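Long-range contact in serine-pyruvate aminotransferase (AgxT) (Sulfolobus solfataricus, PDB 3ZRP), which probably transfers amino groups from serine to pyruvate and from alanine to glyoxylate, using pyridoxal 5'-phosphate as cofactor: residues R154-V168 and N179-L191. Sequence-based numbering, arbitrary orientation.
Sequences RKYVELIVVDGVSSV and NVDVYLTASQKAL. With PLP (pyridoxal-5'-phosphate), chain C.
Arg154 meets Asp181 where the two segments begin to pair. Its NH1 reaches Asp181 OD2 at 2.7 Å in a salt bridge, on the syn side but tilted out of the carboxylate plane; the N-H points almost straight at the oxygen. The guanidinium and carboxylate planes stand 73° apart. The same NH1 also bonds to Asn179 O at 2.9 Å. A bend at chi3 (-84°) turns the guanidinium to let NH2 bond Val157 O as well. Ile160 CD1 lies over one guanidinium face. Asp181 OD2 takes a second bond, from Ile160 N through its anti lone pair, while OD1 is held by Ser203. With an alanine in place of Arg154, the Asp181 carboxylate would probably lose its charge partner and Asn179 O this donor.

Beyond this salt bridge, strands 159-163 and 182-186 run parallel as neighbours in the large sheet. Val162 N gives a 2.8 Å bond to Val182 O. Val162 and Tyr183 project from the same sheet face. Val162 CB sits over the ring, 3.8 Å from its centroid, in a CH-pi contact; CG1 touches CZ. Gly164 comes to the ring edge, where a CB would clash with CE1.

At and just after the strand ends, the segments contribute to the cofactor site, as do Thr243 and Tyr240 of the second subunit. Asp163 OD1 closes an Asx turn with Val165 N, and OD2 lies 2.8 Å from PLP N1. Val165 lies flat against one face of the pyridine ring, its CG1 3.6 Å from PLP C4 and also touching Lys189 CD. The covalent link from Lys189 NZ to PLP C4A is consistent with the internal aldimine of fold-type I aminotransferases, with an aspartate at the pyridine nitrogen that would favour its protonation.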
ATOM      1  N   ARG A 154     -15.042   1.483 -29.456  1.00 29.29           N
ATOM      2  CA  ARG A 154     -14.088   0.372 -29.442  1.00 30.53           C
ATOM      3  C   ARG A 154     -13.204   0.326 -30.697  1.00 34.32           C
ATOM      4  O   ARG A 154     -11.993   0.103 -30.610  1.00 30.10           O
ATOM      5  CB  ARG A 154     -14.810  -0.960 -29.241  1.00 29.40           C
ATOM      6  CG  ARG A 154     -13.919  -2.216 -29.177  1.00 34.19           C
ATOM      7  CD  ARG A 154     -12.989  -2.235 -27.964  1.00 34.50           C
ATOM      8  NE  ARG A 154     -11.743  -1.487 -28.171  1.00 33.31           N
ATOM      9  CZ  ARG A 154     -10.720  -1.475 -27.315  1.00 32.48           C
ATOM     10  NH1 ARG A 154     -10.784  -2.165 -26.195  1.00 30.27           N
ATOM     11  NH2 ARG A 154      -9.621  -0.791 -27.584  1.00 32.67           N
ATOM     12  N   LYS A 155     -13.812   0.538 -31.864  1.00 34.56           N
ATOM     13  CA  LYS A 155     -13.086   0.360 -33.132  1.00 34.49           C
ATOM     14  C   LYS A 155     -12.151   1.528 -33.463  1.00 32.00           C
ATOM     15  O   LYS A 155     -11.333   1.432 -34.362  1.00 33.51           O
ATOM     16  CB  LYS A 155     -14.072   0.050 -34.283  1.00 38.18           C
ATOM     17  CG  LYS A 155     -14.600   1.250 -35.047  1.00 45.67           C
ATOM     18  CD  LYS A 155     -15.756   0.857 -35.975  1.00 51.69           C
ATOM     19  CE  LYS A 155     -17.096   1.079 -35.276  1.00 54.39           C
ATOM     20  NZ  LYS A 155     -17.934  -0.147 -35.220  1.00 53.85           N
ATOM     21  N   TYR A 156     -12.253   2.634 -32.715  1.00 32.13           N
ATOM     22  CA  TYR A 156     -11.454   3.834 -32.994  1.00 30.93           C
ATOM     23  C   TYR A 156     -10.212   4.035 -32.137  1.00 33.84           C
ATOM     24  O   TYR A 156      -9.407   4.940 -32.417  1.00 30.70           O
ATOM     25  CB  TYR A 156     -12.341   5.087 -32.934  1.00 33.07           C
ATOM     26  CG  TYR A 156     -13.472   5.003 -33.933  1.00 36.81           C
ATOM     27  CD1 TYR A 156     -13.224   5.124 -35.311  1.00 41.32           C
ATOM     28  CD2 TYR A 156     -14.772   4.747 -33.512  1.00 40.62           C
ATOM     29  CE1 TYR A 156     -14.259   5.008 -36.247  1.00 37.38           C
ATOM     30  CE2 TYR A 156     -15.819   4.624 -34.437  1.00 48.02           C
ATOM     31  CZ  TYR A 156     -15.554   4.751 -35.804  1.00 46.42           C
ATOM     32  OH  TYR A 156     -16.592   4.656 -36.699  1.00 41.93           O
ATOM     33  N   VAL A 157     -10.074   3.229 -31.080  1.00 33.82           N
ATOM     34  CA  VAL A 157      -9.019   3.460 -30.064  1.00 31.71           C
ATOM     35  C   VAL A 157      -8.287   2.191 -29.706  1.00 31.35           C
ATOM     36  O   VAL A 157      -8.848   1.091 -29.794  1.00 31.40           O
ATOM     37  CB  VAL A 157      -9.574   4.180 -28.774  1.00 28.28           C
ATOM     38  CG1 VAL A 157     -10.246   5.457 -29.151  1.00 26.50           C
ATOM     39  CG2 VAL A 157     -10.530   3.295 -28.010  1.00 33.40           C
ATOM     40  N   GLU A 158      -7.010   2.316 -29.351  1.00 30.72           N
ATOM     41  CA  GLU A 158      -6.217   1.123 -29.068  0.60 29.29           C
ATOM     42  C   GLU A 158      -6.586   0.511 -27.712  1.00 29.34           C
ATOM     43  O   GLU A 158      -6.717  -0.703 -27.591  1.00 27.71           O
ATOM     44  CB  GLU A 158      -4.723   1.440 -29.120  0.60 26.65           C
ATOM     45  CG  GLU A 158      -4.226   1.968 -30.470  0.60 31.28           C
ATOM     46  CD  GLU A 158      -2.755   2.310 -30.434  0.60 33.29           C
ATOM     47  OE1 GLU A 158      -1.956   1.470 -29.961  0.60 43.44           O
ATOM     48  OE2 GLU A 158      -2.392   3.430 -30.835  0.60 35.23           O
ATOM     49  N   LEU A 159      -6.763   1.364 -26.701  1.00 26.27           N
ATOM     50  CA  LEU A 159      -6.934   0.883 -25.319  1.00 30.51           C
ATOM     51  C   LEU A 159      -8.063   1.608 -24.598  1.00 28.67           C
ATOM     52  O   LEU A 159      -8.202   2.815 -24.726  1.00 26.17           O
ATOM     53  CB  LEU A 159      -5.627   1.057 -24.521  1.00 25.23           C
ATOM     54  CG  LEU A 159      -4.398   0.245 -24.925  1.00 27.43           C
ATOM     55  CD1 LEU A 159      -3.139   0.705 -24.128  1.00 31.65           C
ATOM     56  CD2 LEU A 159      -4.647  -1.253 -24.721  1.00 27.69           C
ATOM     57  N   ILE A 160      -8.860   0.862 -23.830  1.00 29.04           N
ATOM     58  CA  ILE A 160      -9.904   1.476 -22.989  1.00 26.90           C
ATOM     59  C   ILE A 160      -9.735   1.014 -21.535  1.00 26.22           C
ATOM     60  O   ILE A 160      -9.639  -0.183 -21.267  1.00 25.66           O
ATOM     61  CB  ILE A 160     -11.327   1.128 -23.522  1.00 29.06           C
ATOM     62  CG1 ILE A 160     -11.501   1.648 -24.969  1.00 29.56           C
ATOM     63  CG2 ILE A 160     -12.432   1.781 -22.681  1.00 29.28           C
ATOM     64  CD1 ILE A 160     -12.745   1.066 -25.638  1.00 26.40           C
ATOM     65  N   VAL A 161      -9.657   1.992 -20.635  1.00 28.05           N
ATOM     66  CA  VAL A 161      -9.527   1.735 -19.210  0.50 28.41           C
ATOM     67  C   VAL A 161     -10.740   2.308 -18.480  1.00 24.10           C
ATOM     68  O   VAL A 161     -11.243   3.398 -18.826  1.00 27.39           O
ATOM     69  CB  VAL A 161      -8.168   2.256 -18.620  0.50 26.52           C
ATOM     70  CG1 VAL A 161      -6.983   1.784 -19.480  0.50 28.50           C
ATOM     71  CG2 VAL A 161      -8.150   3.780 -18.462  0.50 29.13           C
ATOM     72  N   VAL A 162     -11.219   1.572 -17.483  1.00 25.50           N
ATOM     73  CA  VAL A 162     -12.385   2.024 -16.702  1.00 23.51           C
ATOM     74  C   VAL A 162     -12.037   2.003 -15.231  1.00 20.28           C
ATOM     75  O   VAL A 162     -11.608   0.979 -14.712  1.00 21.98           O
ATOM     76  CB  VAL A 162     -13.623   1.123 -16.916  1.00 24.54           C
ATOM     77  CG1 VAL A 162     -14.826   1.643 -16.123  1.00 24.25           C
ATOM     78  CG2 VAL A 162     -13.968   0.981 -18.445  1.00 25.22           C
ATOM     79  N   ASP A 163     -12.174   3.159 -14.580  1.00 24.44           N
ATOM     80  CA  ASP A 163     -12.072   3.247 -13.140  1.00 23.78           C
ATOM     81  C   ASP A 163     -13.406   2.787 -12.540  1.00 25.47           C
ATOM     82  O   ASP A 163     -14.400   3.530 -12.583  1.00 23.35           O
ATOM     83  CB  ASP A 163     -11.751   4.701 -12.768  1.00 21.84           C
ATOM     84  CG  ASP A 163     -11.963   5.021 -11.276  1.00 22.27           C
ATOM     85  OD1 ASP A 163     -12.208   4.147 -10.426  1.00 24.42           O
ATOM     86  OD2 ASP A 163     -11.908   6.216 -10.957  1.00 23.78           O
ATOM     87  N   GLY A 164     -13.421   1.545 -12.033  1.00 23.80           N
ATOM     88  CA  GLY A 164     -14.551   0.979 -11.293  1.00 23.98           C
ATOM     89  C   GLY A 164     -14.362   0.904  -9.785  1.00 24.12           C
ATOM     90  O   GLY A 164     -14.927   0.037  -9.129  1.00 25.31           O
ATOM     91  N   VAL A 165     -13.607   1.851  -9.220  1.00 23.80           N
ATOM     92  CA  VAL A 165     -13.396   1.883  -7.784  1.00 24.57           C
ATOM     93  C   VAL A 165     -14.733   1.902  -6.988  1.00 25.02           C
ATOM     94  O   VAL A 165     -14.860   1.181  -5.987  1.00 23.31           O
ATOM     95  CB  VAL A 165     -12.482   3.064  -7.373  1.00 21.62           C
ATOM     96  CG1 VAL A 165     -12.362   3.182  -5.849  1.00 25.32           C
ATOM     97  CG2 VAL A 165     -11.065   2.879  -7.951  1.00 24.21           C
ATOM     98  N   SER A 166     -15.718   2.699  -7.439  1.00 25.92           N
ATOM     99  CA  SER A 166     -17.037   2.740  -6.802  0.50 24.55           C
ATOM    100  C   SER A 166     -18.140   2.004  -7.585  1.00 24.41           C
ATOM    101  O   SER A 166     -19.345   2.261  -7.397  1.00 25.36           O
ATOM    102  CB  SER A 166     -17.455   4.181  -6.555  0.50 25.50           C
ATOM    103  OG  SER A 166     -16.643   4.731  -5.551  0.50 24.53           O
ATOM    104  N   SER A 167     -17.747   1.081  -8.448  1.00 23.77           N
ATOM    105  CA  SER A 167     -18.757   0.287  -9.156  1.00 24.99           C
ATOM    106  C   SER A 167     -18.625  -1.255  -9.037  1.00 27.67           C
ATOM    107  O   SER A 167     -19.648  -1.974  -8.929  1.00 25.15           O
ATOM    108  CB  SER A 167     -18.815   0.692 -10.638  1.00 24.95           C
ATOM    109  OG  SER A 167     -17.673   0.175 -11.295  1.00 24.23           O
ATOM    110  N   VAL A 168     -17.393  -1.768  -9.074  1.00 24.92           N
ATOM    111  CA  VAL A 168     -17.153  -3.203  -9.048  1.00 21.78           C
ATOM    112  C   VAL A 168     -17.659  -3.793  -7.720  1.00 24.34           C
ATOM    113  O   VAL A 168     -17.352  -3.276  -6.642  1.00 26.17           O
ATOM    114  CB  VAL A 168     -15.651  -3.581  -9.301  1.00 19.69           C
ATOM    115  CG1 VAL A 168     -15.423  -5.105  -9.237  1.00 24.65           C
ATOM    116  CG2 VAL A 168     -15.175  -2.996 -10.624  1.00 19.72           C
ATOM    117  N   ASN A 179     -15.313  -5.693 -23.841  1.00 32.78           N
ATOM    118  CA  ASN A 179     -13.963  -5.548 -24.416  1.00 38.62           C
ATOM    119  C   ASN A 179     -13.207  -4.355 -23.783  1.00 35.17           C
ATOM    120  O   ASN A 179     -12.799  -3.441 -24.473  1.00 35.25           O
ATOM    121  CB  ASN A 179     -14.033  -5.454 -25.955  1.00 43.38           C
ATOM    122  CG  ASN A 179     -12.738  -5.900 -26.662  1.00 49.86           C
ATOM    123  OD1 ASN A 179     -11.699  -6.170 -26.039  1.00 43.78           O
ATOM    124  ND2 ASN A 179     -12.809  -5.968 -27.994  1.00 54.15           N
ATOM    125  N   VAL A 180     -13.064  -4.378 -22.459  1.00 34.38           N
ATOM    126  CA  VAL A 180     -12.286  -3.362 -21.716  1.00 32.41           C
ATOM    127  C   VAL A 180     -10.870  -3.895 -21.607  1.00 29.92           C
ATOM    128  O   VAL A 180     -10.661  -5.107 -21.442  1.00 30.81           O
ATOM    129  CB  VAL A 180     -12.878  -3.101 -20.307  1.00 31.56           C
ATOM    130  CG1 VAL A 180     -11.996  -2.075 -19.476  1.00 28.01           C
ATOM    131  CG2 VAL A 180     -14.301  -2.595 -20.427  1.00 31.43           C
ATOM    132  N   ASP A 181      -9.888  -3.003 -21.704  1.00 26.38           N
ATOM    133  CA  ASP A 181      -8.491  -3.426 -21.604  1.00 26.07           C
ATOM    134  C   ASP A 181      -7.916  -3.412 -20.202  1.00 25.32           C
ATOM    135  O   ASP A 181      -7.071  -4.259 -19.875  1.00 25.75           O
ATOM    136  CB  ASP A 181      -7.643  -2.630 -22.580  1.00 29.63           C
ATOM    137  CG  ASP A 181      -8.070  -2.885 -24.005  1.00 27.83           C
ATOM    138  OD1 ASP A 181      -7.927  -4.052 -24.442  1.00 31.53           O
ATOM    139  OD2 ASP A 181      -8.606  -1.950 -24.632  1.00 27.77           O
ATOM    140  N   VAL A 182      -8.348  -2.429 -19.401  1.00 24.02           N
ATOM    141  CA  VAL A 182      -8.072  -2.386 -17.956  1.00 22.94           C
ATOM    142  C   VAL A 182      -9.341  -1.990 -17.222  1.00 19.72           C
ATOM    143  O   VAL A 182      -9.893  -0.928 -17.450  1.00 22.91           O
ATOM    144  CB  VAL A 182      -6.985  -1.329 -17.562  1.00 26.21           C
ATOM    145  CG1 VAL A 182      -6.723  -1.393 -16.037  1.00 23.63           C
ATOM    146  CG2 VAL A 182      -5.661  -1.534 -18.343  1.00 26.76           C
ATOM    147  N   TYR A 183      -9.805  -2.845 -16.324  1.00 24.40           N
ATOM    148  CA  TYR A 183     -10.926  -2.504 -15.455  1.00 26.21           C
ATOM    149  C   TYR A 183     -10.302  -2.533 -14.064  1.00 23.76           C
ATOM    150  O   TYR A 183      -9.619  -3.497 -13.726  1.00 24.82           O
ATOM    151  CB  TYR A 183     -12.079  -3.539 -15.597  1.00 24.58           C
ATOM    152  CG  TYR A 183     -13.440  -2.888 -15.618  1.00 27.44           C
ATOM    153  CD1 TYR A 183     -13.903  -2.169 -14.508  1.00 24.99           C
ATOM    154  CD2 TYR A 183     -14.259  -2.951 -16.763  1.00 26.59           C
ATOM    155  CE1 TYR A 183     -15.145  -1.536 -14.517  1.00 28.49           C
ATOM    156  CE2 TYR A 183     -15.520  -2.338 -16.784  1.00 26.12           C
ATOM    157  CZ  TYR A 183     -15.948  -1.612 -15.655  1.00 24.42           C
ATOM    158  OH  TYR A 183     -17.163  -0.968 -15.636  1.00 25.97           O
ATOM    159  N   LEU A 184     -10.449  -1.470 -13.283  1.00 22.89           N
ATOM    160  CA  LEU A 184      -9.737  -1.440 -12.021  1.00 23.67           C
ATOM    161  C   LEU A 184     -10.680  -1.050 -10.878  1.00 21.69           C
ATOM    162  O   LEU A 184     -11.749  -0.439 -11.102  1.00 22.75           O
ATOM    163  CB  LEU A 184      -8.501  -0.514 -12.098  1.00 21.29           C
ATOM    164  CG  LEU A 184      -8.781   0.972 -12.355  1.00 20.28           C
ATOM    165  CD1 LEU A 184      -9.109   1.714 -11.044  1.00 22.49           C
ATOM    166  CD2 LEU A 184      -7.609   1.662 -13.083  1.00 19.71           C
ATOM    167  N   THR A 185     -10.300  -1.453  -9.670  1.00 23.12           N
ATOM    168  CA  THR A 185     -11.052  -1.113  -8.480  1.00 24.30           C
ATOM    169  C   THR A 185     -10.105  -1.042  -7.254  1.00 23.89           C
ATOM    170  O   THR A 185      -8.860  -1.043  -7.407  1.00 21.40           O
ATOM    171  CB  THR A 185     -12.298  -2.055  -8.291  1.00 24.06           C
ATOM    172  OG1 THR A 185     -13.134  -1.528  -7.268  1.00 23.80           O
ATOM    173  CG2 THR A 185     -11.912  -3.492  -7.921  1.00 22.90           C
ATOM    174  N   ALA A 186     -10.683  -0.925  -6.067  1.00 25.34           N
ATOM    175  CA  ALA A 186      -9.912  -0.910  -4.815  1.00 24.26           C
ATOM    176  C   ALA A 186     -10.519  -1.917  -3.855  1.00 24.05           C
ATOM    177  O   ALA A 186     -11.639  -2.370  -4.073  1.00 24.05           O
ATOM    178  CB  ALA A 186      -9.936   0.505  -4.188  1.00 23.15           C
ATOM    179  N   SER A 187      -9.803  -2.253  -2.779  1.00 22.88           N
ATOM    180  CA  SER A 187     -10.313  -3.245  -1.844  1.00 22.95           C
ATOM    181  C   SER A 187     -11.453  -2.761  -0.931  1.00 24.54           C
ATOM    182  O   SER A 187     -12.291  -3.549  -0.488  1.00 25.02           O
ATOM    183  CB  SER A 187      -9.169  -3.885  -1.049  1.00 23.42           C
ATOM    184  OG  SER A 187      -8.342  -2.927  -0.416  1.00 21.08           O
ATOM    185  N   GLN A 188     -11.486  -1.463  -0.660  1.00 25.20           N
ATOM    186  CA  GLN A 188     -12.285  -0.938   0.449  1.00 25.56           C
ATOM    187  C   GLN A 188     -13.640  -0.353   0.088  1.00 28.63           C
ATOM    188  O   GLN A 188     -14.315   0.208   0.973  1.00 28.68           O
ATOM    189  CB  GLN A 188     -11.477   0.121   1.249  1.00 26.83           C
ATOM    190  CG  GLN A 188     -11.356   1.549   0.616  1.00 25.76           C
ATOM    191  CD  GLN A 188     -10.381   1.647  -0.591  1.00 25.14           C
ATOM    192  OE1 GLN A 188      -9.713   0.672  -0.971  1.00 27.32           O
ATOM    193  NE2 GLN A 188     -10.358   2.816  -1.229  1.00 24.29           N
ATOM    194  N   LYS A 189     -14.057  -0.451  -1.173  1.00 27.95           N
ATOM    195  CA  LYS A 189     -15.344   0.182  -1.523  1.00 30.84           C
ATOM    196  C   LYS A 189     -16.474  -0.874  -1.636  1.00 35.48           C
ATOM    197  O   LYS A 189     -16.839  -1.492  -0.603  1.00 32.62           O
ATOM    198  CB  LYS A 189     -15.208   1.235  -2.661  1.00 33.10           C
ATOM    199  CG  LYS A 189     -14.387   2.518  -2.197  1.00 38.15           C
ATOM    200  CD  LYS A 189     -14.472   3.826  -3.050  1.00 44.74           C
ATOM    201  CE  LYS A 189     -13.319   4.876  -2.695  1.00 41.91           C
ATOM    202  NZ  LYS A 189     -13.266   6.190  -3.503  1.00 42.19           N
ATOM    203  N   ALA A 190     -17.006  -1.135  -2.834  1.00 32.02           N
ATOM    204  CA  ALA A 190     -18.143  -2.064  -2.935  1.00 31.66           C
ATOM    205  C   ALA A 190     -17.777  -3.529  -2.660  1.00 37.39           C
ATOM    206  O   ALA A 190     -18.657  -4.356  -2.373  1.00 32.12           O
ATOM    207  CB  ALA A 190     -18.892  -1.897  -4.256  1.00 34.11           C
ATOM    208  N   LEU A 191     -16.477  -3.842  -2.710  1.00 30.32           N
ATOM    209  CA  LEU A 191     -15.993  -5.164  -2.308  1.00 30.23           C
ATOM    210  C   LEU A 191     -16.054  -5.312  -0.792  1.00 32.46           C
ATOM    211  O   LEU A 191     -16.112  -6.427  -0.279  1.00 37.04           O
ATOM    212  CB  LEU A 191     -14.567  -5.422  -2.818  1.00 26.93           C
ATOM    213  CG  LEU A 191     -14.419  -5.396  -4.343  1.00 27.94           C
ATOM    214  CD1 LEU A 191     -12.968  -5.558  -4.764  1.00 25.97           C
ATOM    215  CD2 LEU A 191     -15.315  -6.486  -5.028  1.00 26.74           C
TER
HETATM  216  N1  PLP C1189     -11.790   6.574  -8.203  1.00 22.35           N
HETATM  217  C2  PLP C1189     -13.014   6.657  -7.579  1.00 25.13           C
HETATM  218  C2A PLP C1189     -14.261   6.648  -8.425  1.00 25.55           C
HETATM  219  C3  PLP C1189     -13.101   6.728  -6.171  1.00 23.99           C
HETATM  220  O3  PLP C1189     -14.202   6.760  -5.627  1.00 24.86           O
HETATM  221  C4  PLP C1189     -11.940   6.714  -5.390  1.00 26.73           C
HETATM  222  C4A PLP C1189     -12.071   6.754  -3.863  1.00 31.91           C
HETATM  223  C5  PLP C1189     -10.704   6.654  -6.069  1.00 24.54           C
HETATM  224  C6  PLP C1189     -10.633   6.557  -7.474  1.00 21.33           C
HETATM  225  C5A PLP C1189      -9.385   6.648  -5.353  1.00 21.58           C
HETATM  226  O4P PLP C1189      -9.144   5.463  -4.590  1.00 25.49           O
HETATM  227  P   PLP C1189      -8.105   5.400  -3.394  1.00 23.00           P
HETATM  228  O1P PLP C1189      -8.241   3.977  -2.951  1.00 19.31           O
HETATM  229  O2P PLP C1189      -8.653   6.396  -2.428  1.00 23.75           O
HETATM  230  O3P PLP C1189      -6.811   5.771  -4.029  1.00 17.64           O
HETATM  231  O   HOH W   1     -15.994  -1.291  -5.690  1.00 27.12           O